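Local coordinates for phenol hydroxylase component phL (Pseudomonas stutzeri, PDB 3U52), which probably serves as the beta-type subunit of a multicomponent phenol hydroxylase, a bacterial diiron monooxygenase that uses dioxygen to hydroxylate phenol, at residues P28-R31 against Y32-A35; V149-M152 against H153-G157; D235-F238 against E239-G242. One frame throughout, in Å; residues are numbered along the deposited sequence.

Overall arrangement
The three contacts illustrate how a mainly helical chain without strands begins, continues and ends its helices. In chain order, contact 1 caps the start of the short helix 31-36, contact 2 is a buried turn near the start of the long helix 147-175, and contact 3 closes helix 211-240. Contacts 1 and 2 touch, the Tyr32 ring packing on the side chain of Gln151, with centres about 18 Å apart; this packs helix 31-36 against the helical body. Contact 3 lies across the chain's centre from contact 1, about 46 Å between centres. Contacts 1 and 2 also meet another protein of the assembly, whereas contact 3 reaches the second copy of this subunit.

Contact 1. Residues P28-R31 against Y32-A35; sequences PATR and YQEA
Thr30 and Gln33 bring their CA atoms within 5.0 Å as the chain turns from the extended run of Pro28 and Ala29 into helix 31-36, and Thr30 stands at the N-cap. The first helical backbone bond runs from Glu34 N to Thr30 O (3.1 Å, 176° at the hydrogen); the next, from Ala35 N to Arg31 O, is weak. Two reciprocal bonds between Thr30 and Gln33 make a capping box. Thr30 OG1, placed between its own N and carbonyl carbon (chi1 65°), accepts from Gln33 N at 2.9 Å. In return, Gln33 CG lies beside its own backbone N and the extended chain folds back across the threonine, so that OE1 accepts from Thr30 N at 3.0 Å in a nearly straight bond. An alanine in place of Gln33 is likely to leave Thr30 N without this acceptor and the box with one of its two bonds. Alongside, Ala29 CB rests 3.7 Å from Glu34 CG, and a water spans the polar side of this pair, accepting from Ala29 N and donating to Glu34 OE2 (2.7 Å from the water oxygen). Glu34 OE2 also bonds Thr16, while Arg31 reaches out to a salt bridge with an acidic side chain of another protein. Helix 18-24 lies against the turn, with Ile20 touching Ala29 and Phe24 touching Gln33, and Tyr32 packs on Thr148 and Gln151 of helix 147-175 while its hydroxyl bonds Asp75 N.

Contact 2. Residues V149-M152 against H153-G157; sequences VSQM and HIYTG
The imidazole of His153 meets the carbonyl of Val149 at its edge, whereas the ring of Tyr155 has the carbonyl oxygen of Gln151 over one face. For the histidine, ND1 donates to Val149 O at 2.8 Å, with the oxygen only 9° out of the ring plane; seen from the acceptor, the donor stands above the carbonyl plane and off the lone pairs. Val149 and His153 run side by side in the same direction, and Val149 CG1 touches CE1 of the ring at 3.8 Å. The His153 side chain reaches that carbonyl because its CG is set anti to the carbonyl carbon (chi1 -67°), which turns the ring back along the helix. On the tyrosine, Gln151 O sits 3.1 Å above the ring plane, offset toward the rim, and also receives the backbone bond from Tyr155 N. The side chains of Gln151 and Tyr155 cross obliquely, with CG of the glutamine 3.9 Å from CE1 of the ring. Beneath these groups the regular helix continues: Ile154 N bonds Ser150 O at 3.0 Å and Thr156 N bonds Met152 O, while Ile154 CG2 packs against Gln151 O. Both rings are engaged further off, Tyr155 stacking on Tyr84 and His153 meeting Trp263 edge-to-face. Val149 O takes a short, fairly straight side-chain bond from ND1 beside a weak one from His153 N at 3.3 Å, so the carbonyl takes two bonds from the same histidine, one from its ring and one from its backbone. Because ND1 donates to Val149 O while NE2 pairs with Thr215 of helix 211-240, both ring nitrogens have partners within the buried interior, an arrangement that would tend to fix the rotation of the imidazole.

Contact 3. Residues D235-F238 against E239-G242; sequences DQWF and ESQG
Phe238 O accepts from Gln241 N at 3.1 Å as helix 211-240 closes in a Schellman motif, with Glu239 N likewise bonding three residues back to Gln236 O, both donors above the carbonyl plane, and Gln241 N adding a weak bond to Trp237 O, four back. Gly242, at a positive phi of 83°, is the first residue to leave helical angles and bonds back from its N to Glu239 O at 3.2 Å; a side chain there would press on the preceding carbonyl oxygen, which suits the position to glycine. Ser240 adds a side-chain bond to the closure: with chi1 at 77°, its hydroxyl turns back up the helix and OG donates to Trp237 O at 2.6 Å, in the carbonyl plane and on a lone pair. The same OG stands over the Trp237 indole, 3.6 Å from CD1. Farther out across that ring comes Gln241, whose side chain bends at chi2 and lays its amide almost parallel to the indole, the two planes 3° apart. Its terminal NE2 has a weak hydrogen bond to Gln118 of helix 113-122, a helix whose Gln118 and Leu122 also touch Trp237. Asp235 and Glu239 both reach the second copy of the subunit: Glu239 forms a salt bridge with its Arg110, and Asp235, also bonded to Ser247 of its own chain, forms one with its Arg105. On the indole itself the contact is a CH-pi interaction, Gln241 CG standing 3.6 Å from the centroid of the Trp237 six-membered ring and approaching CZ2 to 3.5 Å.

Contact 1. Residues P28-R31 against Y32-A35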
ATOM      1  N   PRO D  28       0.810   8.658 -21.599  1.00 33.03           N
ATOM      2  CA  PRO D  28       0.877   8.555 -20.124  1.00 31.46           C
ATOM      3  C   PRO D  28       2.054   9.316 -19.553  1.00 30.88           C
ATOM      4  O   PRO D  28       3.150   9.311 -20.134  1.00 30.32           O
ATOM      5  CB  PRO D  28       1.066   7.064 -19.895  1.00 32.43           C
ATOM      6  CG  PRO D  28       0.430   6.432 -21.136  1.00 30.50           C
ATOM      7  CD  PRO D  28       0.746   7.322 -22.237  1.00 33.21           C
ATOM      8  N   ALA D  29       1.820  10.007 -18.447  1.00 29.05           N
ATOM      9  CA  ALA D  29       2.794  10.961 -17.916  1.00 28.94           C
ATOM     10  C   ALA D  29       3.427  10.400 -16.643  1.00 27.72           C
ATOM     11  O   ALA D  29       2.835   9.543 -15.988  1.00 28.59           O
ATOM     12  CB  ALA D  29       2.083  12.288 -17.582  1.00 28.62           C
ATOM     13  N   THR D  30       4.583  10.929 -16.237  1.00 26.07           N
ATOM     14  CA  THR D  30       5.166  10.466 -14.972  1.00 24.59           C
ATOM     15  C   THR D  30       4.428  11.092 -13.787  1.00 24.19           C
ATOM     16  O   THR D  30       3.709  12.087 -13.945  1.00 22.93           O
ATOM     17  CB  THR D  30       6.637  10.792 -14.889  1.00 24.59           C
ATOM     18  OG1 THR D  30       6.788  12.206 -14.867  1.00 21.33           O
ATOM     19  CG2 THR D  30       7.385  10.251 -16.123  1.00 24.48           C
ATOM     20  N   ARG D  31       4.604  10.507 -12.606  1.00 23.06           N
ATOM     21  CA  ARG D  31       4.108  11.118 -11.369  1.00 23.26           C
ATOM     22  C   ARG D  31       4.698  12.530 -11.208  1.00 22.54           C
ATOM     23  O   ARG D  31       3.971  13.474 -10.860  1.00 22.22           O
ATOM     24  CB  ARG D  31       4.405  10.236 -10.148  1.00 22.94           C
ATOM     25  CG  ARG D  31       3.594   8.895 -10.082  1.00 28.20           C
ATOM     26  CD  ARG D  31       2.405   8.838  -9.098  1.00 36.53           C
ATOM     27  NE  ARG D  31       1.610   7.586  -9.216  1.00 42.49           N
ATOM     28  CZ  ARG D  31       0.294   7.512  -9.526  1.00 43.62           C
ATOM     29  NH1 ARG D  31      -0.426   8.595  -9.760  1.00 41.37           N
ATOM     30  NH2 ARG D  31      -0.322   6.333  -9.616  1.00 43.89           N
ATOM     31  N   TYR D  32       6.000  12.680 -11.466  1.00 21.26           N
ATOM     32  CA  TYR D  32       6.651  13.997 -11.399  1.00 20.33           C
ATOM     33  C   TYR D  32       5.988  14.983 -12.328  1.00 19.50           C
ATOM     34  O   TYR D  32       5.718  16.096 -11.906  1.00 19.57           O
ATOM     35  CB  TYR D  32       8.162  13.906 -11.690  1.00 21.04           C
ATOM     36  CG  TYR D  32       8.837  15.260 -11.635  1.00 19.73           C
ATOM     37  CD1 TYR D  32       9.059  15.913 -10.416  1.00 19.95           C
ATOM     38  CD2 TYR D  32       9.196  15.923 -12.795  1.00 23.82           C
ATOM     39  CE1 TYR D  32       9.675  17.187 -10.386  1.00 21.08           C
ATOM     40  CE2 TYR D  32       9.800  17.179 -12.760  1.00 22.06           C
ATOM     41  CZ  TYR D  32      10.033  17.797 -11.557  1.00 23.15           C
ATOM     42  OH  TYR D  32      10.619  19.049 -11.563  1.00 23.26           O
ATOM     43  N   GLN D  33       5.716  14.584 -13.581  1.00 19.02           N
ATOM     44  CA  GLN D  33       5.084  15.493 -14.548  1.00 20.75           C
ATOM     45  C   GLN D  33       3.699  15.943 -14.095  1.00 22.00           C
ATOM     46  O   GLN D  33       3.476  17.155 -14.052  1.00 23.07           O
ATOM     47  CB  GLN D  33       5.008  14.943 -15.964  1.00 20.33           C
ATOM     48  CG  GLN D  33       6.413  14.803 -16.619  1.00 22.15           C
ATOM     49  CD  GLN D  33       6.398  13.994 -17.904  1.00 25.25           C
ATOM     50  OE1 GLN D  33       5.668  13.031 -18.025  1.00 21.25           O
ATOM     51  NE2 GLN D  33       7.255  14.355 -18.847  1.00 26.55           N
ATOM     52  N   GLU D  34       2.804  15.016 -13.746  1.00 20.61           N
ATOM     53  CA  GLU D  34       1.451  15.380 -13.303  1.00 23.74           C
ATOM     54  C   GLU D  34       1.428  16.266 -12.042  1.00 23.68           C
ATOM     55  O   GLU D  34       0.468  17.021 -11.811  1.00 24.83           O
ATOM     56  CB  GLU D  34       0.542  14.133 -13.136  1.00 22.04           C
ATOM     57  CG  GLU D  34       0.363  13.460 -14.485  1.00 24.01           C
ATOM     58  CD  GLU D  34      -0.726  12.381 -14.575  1.00 29.56           C
ATOM     59  OE1 GLU D  34      -1.044  11.725 -13.573  1.00 28.63           O
ATOM     60  OE2 GLU D  34      -1.235  12.158 -15.712  1.00 33.34           O
ATOM     61  N   ALA D  35       2.477  16.160 -11.247  1.00 22.73           N
ATOM     62  CA  ALA D  35       2.507  16.831  -9.971  1.00 24.02           C
ATOM     63  C   ALA D  35       3.106  18.206 -10.047  1.00 22.81           C
ATOM     64  O   ALA D  35       2.916  18.976  -9.117  1.00 23.11           O
ATOM     65  CB  ALA D  35       3.289  15.996  -8.933  1.00 24.69           C
TER
HETATM   66  O   HOH W   1      -0.828   9.913 -17.195  1.00 30.78           O

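Contact 2. Residues V149-M152 against H153-G157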
ATOM      1  N   VAL D 149       9.889  25.142  -9.866  1.00 21.46           N
ATOM      2  CA  VAL D 149      10.875  25.962  -9.145  1.00 19.50           C
ATOM      3  C   VAL D 149      10.494  26.132  -7.681  1.00 19.05           C
ATOM      4  O   VAL D 149      11.326  25.922  -6.811  1.00 18.87           O
ATOM      5  CB  VAL D 149      11.031  27.330  -9.842  1.00 20.84           C
ATOM      6  CG1 VAL D 149      11.954  28.249  -9.025  1.00 19.57           C
ATOM      7  CG2 VAL D 149      11.529  27.112 -11.304  1.00 19.94           C
ATOM      8  N   SER D 150       9.242  26.483  -7.382  1.00 18.61           N
ATOM      9  CA  SER D 150       8.882  26.677  -5.966  1.00 19.35           C
ATOM     10  C   SER D 150       8.971  25.367  -5.121  1.00 19.02           C
ATOM     11  O   SER D 150       9.373  25.390  -3.945  1.00 15.95           O
ATOM     12  CB  SER D 150       7.503  27.329  -5.849  1.00 18.75           C
ATOM     13  OG  SER D 150       6.532  26.461  -6.464  1.00 23.25           O
ATOM     14  N   GLN D 151       8.633  24.213  -5.715  1.00 18.48           N
ATOM     15  CA  GLN D 151       8.740  22.994  -4.902  1.00 18.33           C
ATOM     16  C   GLN D 151      10.200  22.698  -4.564  1.00 17.21           C
ATOM     17  O   GLN D 151      10.483  22.252  -3.497  1.00 16.11           O
ATOM     18  CB  GLN D 151       8.009  21.801  -5.515  1.00 19.96           C
ATOM     19  CG  GLN D 151       8.735  21.092  -6.609  1.00 20.91           C
ATOM     20  CD  GLN D 151       7.946  19.856  -7.119  1.00 22.22           C
ATOM     21  OE1 GLN D 151       7.876  19.598  -8.330  1.00 22.70           O
ATOM     22  NE2 GLN D 151       7.398  19.098  -6.198  1.00 19.18           N
ATOM     23  N   MET D 152      11.138  22.973  -5.461  1.00 17.55           N
ATOM     24  CA  MET D 152      12.552  22.662  -5.149  1.00 18.28           C
ATOM     25  C   MET D 152      13.034  23.529  -4.017  1.00 18.32           C
ATOM     26  O   MET D 152      13.847  23.134  -3.201  1.00 19.70           O
ATOM     27  CB  MET D 152      13.411  22.895  -6.390  1.00 18.88           C
ATOM     28  CG  MET D 152      13.168  21.868  -7.515  1.00 23.79           C
ATOM     29  SD  MET D 152      14.491  21.970  -8.787  1.00 29.13           S
ATOM     30  CE  MET D 152      14.295  23.571  -9.548  1.00 32.00           C
ATOM     31  N   HIS D 153      12.511  24.748  -3.940  1.00 18.05           N
ATOM     32  CA  HIS D 153      12.845  25.629  -2.807  1.00 19.11           C
ATOM     33  C   HIS D 153      12.184  25.315  -1.446  1.00 17.89           C
ATOM     34  O   HIS D 153      12.838  25.443  -0.414  1.00 16.91           O
ATOM     35  CB  HIS D 153      12.659  27.100  -3.227  1.00 19.37           C
ATOM     36  CG  HIS D 153      13.642  27.516  -4.256  1.00 19.65           C
ATOM     37  ND1 HIS D 153      13.415  27.359  -5.603  1.00 21.20           N
ATOM     38  CD2 HIS D 153      14.880  28.054  -4.139  1.00 19.71           C
ATOM     39  CE1 HIS D 153      14.467  27.789  -6.277  1.00 17.21           C
ATOM     40  NE2 HIS D 153      15.364  28.225  -5.416  1.00 20.55           N
ATOM     41  N   ILE D 154      10.925  24.870  -1.419  1.00 18.33           N
ATOM     42  CA  ILE D 154      10.371  24.451  -0.143  1.00 19.32           C
ATOM     43  C   ILE D 154      11.092  23.174   0.369  1.00 19.30           C
ATOM     44  O   ILE D 154      11.374  23.077   1.556  1.00 20.61           O
ATOM     45  CB  ILE D 154       8.818  24.269  -0.119  1.00 19.01           C
ATOM     46  CG1 ILE D 154       8.333  24.095   1.325  1.00 24.38           C
ATOM     47  CG2 ILE D 154       8.380  23.021  -0.902  1.00 20.21           C
ATOM     48  CD1 ILE D 154       7.763  25.304   1.995  1.00 32.18           C
ATOM     49  N   TYR D 155      11.386  22.220  -0.516  1.00 20.05           N
ATOM     50  CA  TYR D 155      12.118  20.995  -0.108  1.00 19.57           C
ATOM     51  C   TYR D 155      13.488  21.369   0.492  1.00 19.98           C
ATOM     52  O   TYR D 155      13.860  20.912   1.572  1.00 19.61           O
ATOM     53  CB  TYR D 155      12.317  20.057  -1.318  1.00 19.95           C
ATOM     54  CG  TYR D 155      11.015  19.519  -1.900  1.00 18.66           C
ATOM     55  CD1 TYR D 155      10.937  19.106  -3.221  1.00 21.58           C
ATOM     56  CD2 TYR D 155       9.856  19.398  -1.094  1.00 21.05           C
ATOM     57  CE1 TYR D 155       9.723  18.623  -3.756  1.00 16.69           C
ATOM     58  CE2 TYR D 155       8.653  18.910  -1.624  1.00 20.58           C
ATOM     59  CZ  TYR D 155       8.630  18.519  -2.950  1.00 18.78           C
ATOM     60  OH  TYR D 155       7.474  18.098  -3.534  1.00 22.42           O
ATOM     61  N   THR D 156      14.213  22.235  -0.189  1.00 20.01           N
ATOM     62  CA  THR D 156      15.537  22.628   0.307  1.00 19.71           C
ATOM     63  C   THR D 156      15.452  23.443   1.628  1.00 19.47           C
ATOM     64  O   THR D 156      16.274  23.240   2.534  1.00 19.14           O
ATOM     65  CB  THR D 156      16.439  23.235  -0.831  1.00 19.04           C
ATOM     66  OG1 THR D 156      17.835  22.967  -0.540  1.00 21.24           O
ATOM     67  CG2 THR D 156      16.245  24.689  -0.961  1.00 20.77           C
ATOM     68  N   GLY D 157      14.458  24.319   1.760  1.00 18.40           N
ATOM     69  CA  GLY D 157      14.275  25.080   3.016  1.00 18.56           C
ATOM     70  C   GLY D 157      13.942  24.179   4.195  1.00 20.41           C
ATOM     71  O   GLY D 157      14.415  24.399   5.317  1.00 20.93           O
TER

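Contact 3. Residues D235-F238 against E239-G242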
ATOM      1  N   ASP D 235      36.179  19.044   8.135  1.00 34.29           N
ATOM      2  CA  ASP D 235      35.930  17.666   8.567  1.00 35.02           C
ATOM      3  C   ASP D 235      37.240  16.842   8.661  1.00 35.28           C
ATOM      4  O   ASP D 235      37.493  16.150   9.655  1.00 34.57           O
ATOM      5  CB  ASP D 235      34.893  17.000   7.657  1.00 35.33           C
ATOM      6  CG  ASP D 235      34.569  15.555   8.069  1.00 36.80           C
ATOM      7  OD1 ASP D 235      33.905  15.363   9.099  1.00 36.24           O
ATOM      8  OD2 ASP D 235      34.962  14.619   7.338  1.00 39.79           O
ATOM      9  N   GLN D 236      38.085  16.945   7.654  1.00 36.22           N
ATOM     10  CA  GLN D 236      39.426  16.339   7.738  1.00 38.24           C
ATOM     11  C   GLN D 236      40.234  16.858   8.938  1.00 37.51           C
ATOM     12  O   GLN D 236      40.873  16.087   9.652  1.00 38.84           O
ATOM     13  CB  GLN D 236      40.231  16.629   6.470  1.00 38.49           C
ATOM     14  CG  GLN D 236      39.619  16.039   5.211  1.00 44.35           C
ATOM     15  CD  GLN D 236      40.518  16.223   3.993  1.00 50.32           C
ATOM     16  OE1 GLN D 236      41.747  16.077   4.090  1.00 51.68           O
ATOM     17  NE2 GLN D 236      39.906  16.534   2.832  1.00 50.92           N
ATOM     18  N   TRP D 237      40.230  18.172   9.127  1.00 36.27           N
ATOM     19  CA  TRP D 237      41.009  18.815  10.175  1.00 35.01           C
ATOM     20  C   TRP D 237      40.543  18.433  11.583  1.00 34.93           C
ATOM     21  O   TRP D 237      41.372  18.365  12.514  1.00 34.25           O
ATOM     22  CB  TRP D 237      40.976  20.326   9.948  1.00 35.40           C
ATOM     23  CG  TRP D 237      41.523  21.168  11.049  1.00 34.00           C
ATOM     24  CD1 TRP D 237      42.830  21.534  11.236  1.00 35.08           C
ATOM     25  CD2 TRP D 237      40.775  21.785  12.088  1.00 33.07           C
ATOM     26  NE1 TRP D 237      42.938  22.342  12.349  1.00 35.96           N
ATOM     27  CE2 TRP D 237      41.693  22.518  12.890  1.00 35.26           C
ATOM     28  CE3 TRP D 237      39.420  21.790  12.431  1.00 31.49           C
ATOM     29  CZ2 TRP D 237      41.299  23.240  14.019  1.00 34.46           C
ATOM     30  CZ3 TRP D 237      39.026  22.517  13.553  1.00 34.13           C
ATOM     31  CH2 TRP D 237      39.964  23.231  14.333  1.00 34.91           C
ATOM     32  N   PHE D 238      39.239  18.163  11.757  1.00 34.51           N
ATOM     33  CA  PHE D 238      38.719  17.681  13.071  1.00 34.43           C
ATOM     34  C   PHE D 238      39.480  16.461  13.614  1.00 34.46           C
ATOM     35  O   PHE D 238      39.613  16.278  14.828  1.00 33.00           O
ATOM     36  CB  PHE D 238      37.210  17.371  13.014  1.00 34.81           C
ATOM     37  CG  PHE D 238      36.338  18.585  13.016  1.00 35.70           C
ATOM     38  CD1 PHE D 238      35.144  18.594  12.328  1.00 38.54           C
ATOM     39  CD2 PHE D 238      36.718  19.733  13.696  1.00 36.41           C
ATOM     40  CE1 PHE D 238      34.351  19.756  12.341  1.00 39.54           C
ATOM     41  CE2 PHE D 238      35.929  20.884  13.708  1.00 38.38           C
ATOM     42  CZ  PHE D 238      34.757  20.892  13.040  1.00 38.30           C
ATOM     43  N   GLU D 239      39.993  15.640  12.703  1.00 35.71           N
ATOM     44  CA  GLU D 239      40.752  14.445  13.075  1.00 38.10           C
ATOM     45  C   GLU D 239      42.040  14.789  13.854  1.00 38.26           C
ATOM     46  O   GLU D 239      42.325  14.183  14.903  1.00 37.99           O
ATOM     47  CB  GLU D 239      41.026  13.605  11.814  1.00 39.30           C
ATOM     48  CG  GLU D 239      42.142  12.579  11.918  1.00 44.06           C
ATOM     49  CD  GLU D 239      42.234  11.714  10.657  1.00 50.49           C
ATOM     50  OE1 GLU D 239      43.088  11.989   9.771  1.00 53.86           O
ATOM     51  OE2 GLU D 239      41.425  10.770  10.541  1.00 52.95           O
ATOM     52  N   SER D 240      42.783  15.781  13.338  1.00 38.09           N
ATOM     53  CA  SER D 240      43.956  16.360  13.985  1.00 37.23           C
ATOM     54  C   SER D 240      43.649  17.004  15.356  1.00 37.39           C
ATOM     55  O   SER D 240      44.557  17.199  16.179  1.00 38.11           O
ATOM     56  CB  SER D 240      44.605  17.379  13.034  1.00 37.43           C
ATOM     57  OG  SER D 240      43.901  18.622  12.989  1.00 37.47           O
ATOM     58  N   GLN D 241      42.381  17.326  15.610  1.00 35.36           N
ATOM     59  CA  GLN D 241      41.965  17.953  16.883  1.00 34.84           C
ATOM     60  C   GLN D 241      41.386  16.960  17.886  1.00 33.38           C
ATOM     61  O   GLN D 241      41.003  17.334  18.985  1.00 32.63           O
ATOM     62  CB  GLN D 241      40.903  19.032  16.617  1.00 35.03           C
ATOM     63  CG  GLN D 241      41.392  20.175  15.780  1.00 37.66           C
ATOM     64  CD  GLN D 241      42.636  20.806  16.366  1.00 38.42           C
ATOM     65  OE1 GLN D 241      43.720  20.653  15.816  1.00 40.80           O
ATOM     66  NE2 GLN D 241      42.493  21.482  17.496  1.00 36.66           N
ATOM     67  N   GLY D 242      41.317  15.693  17.496  1.00 32.47           N
ATOM     68  CA  GLY D 242      40.722  14.675  18.355  1.00 32.14           C
ATOM     69  C   GLY D 242      39.208  14.570  18.284  1.00 31.42           C
ATOM     70  O   GLY D 242      38.607  13.891  19.117  1.00 30.09           O
TER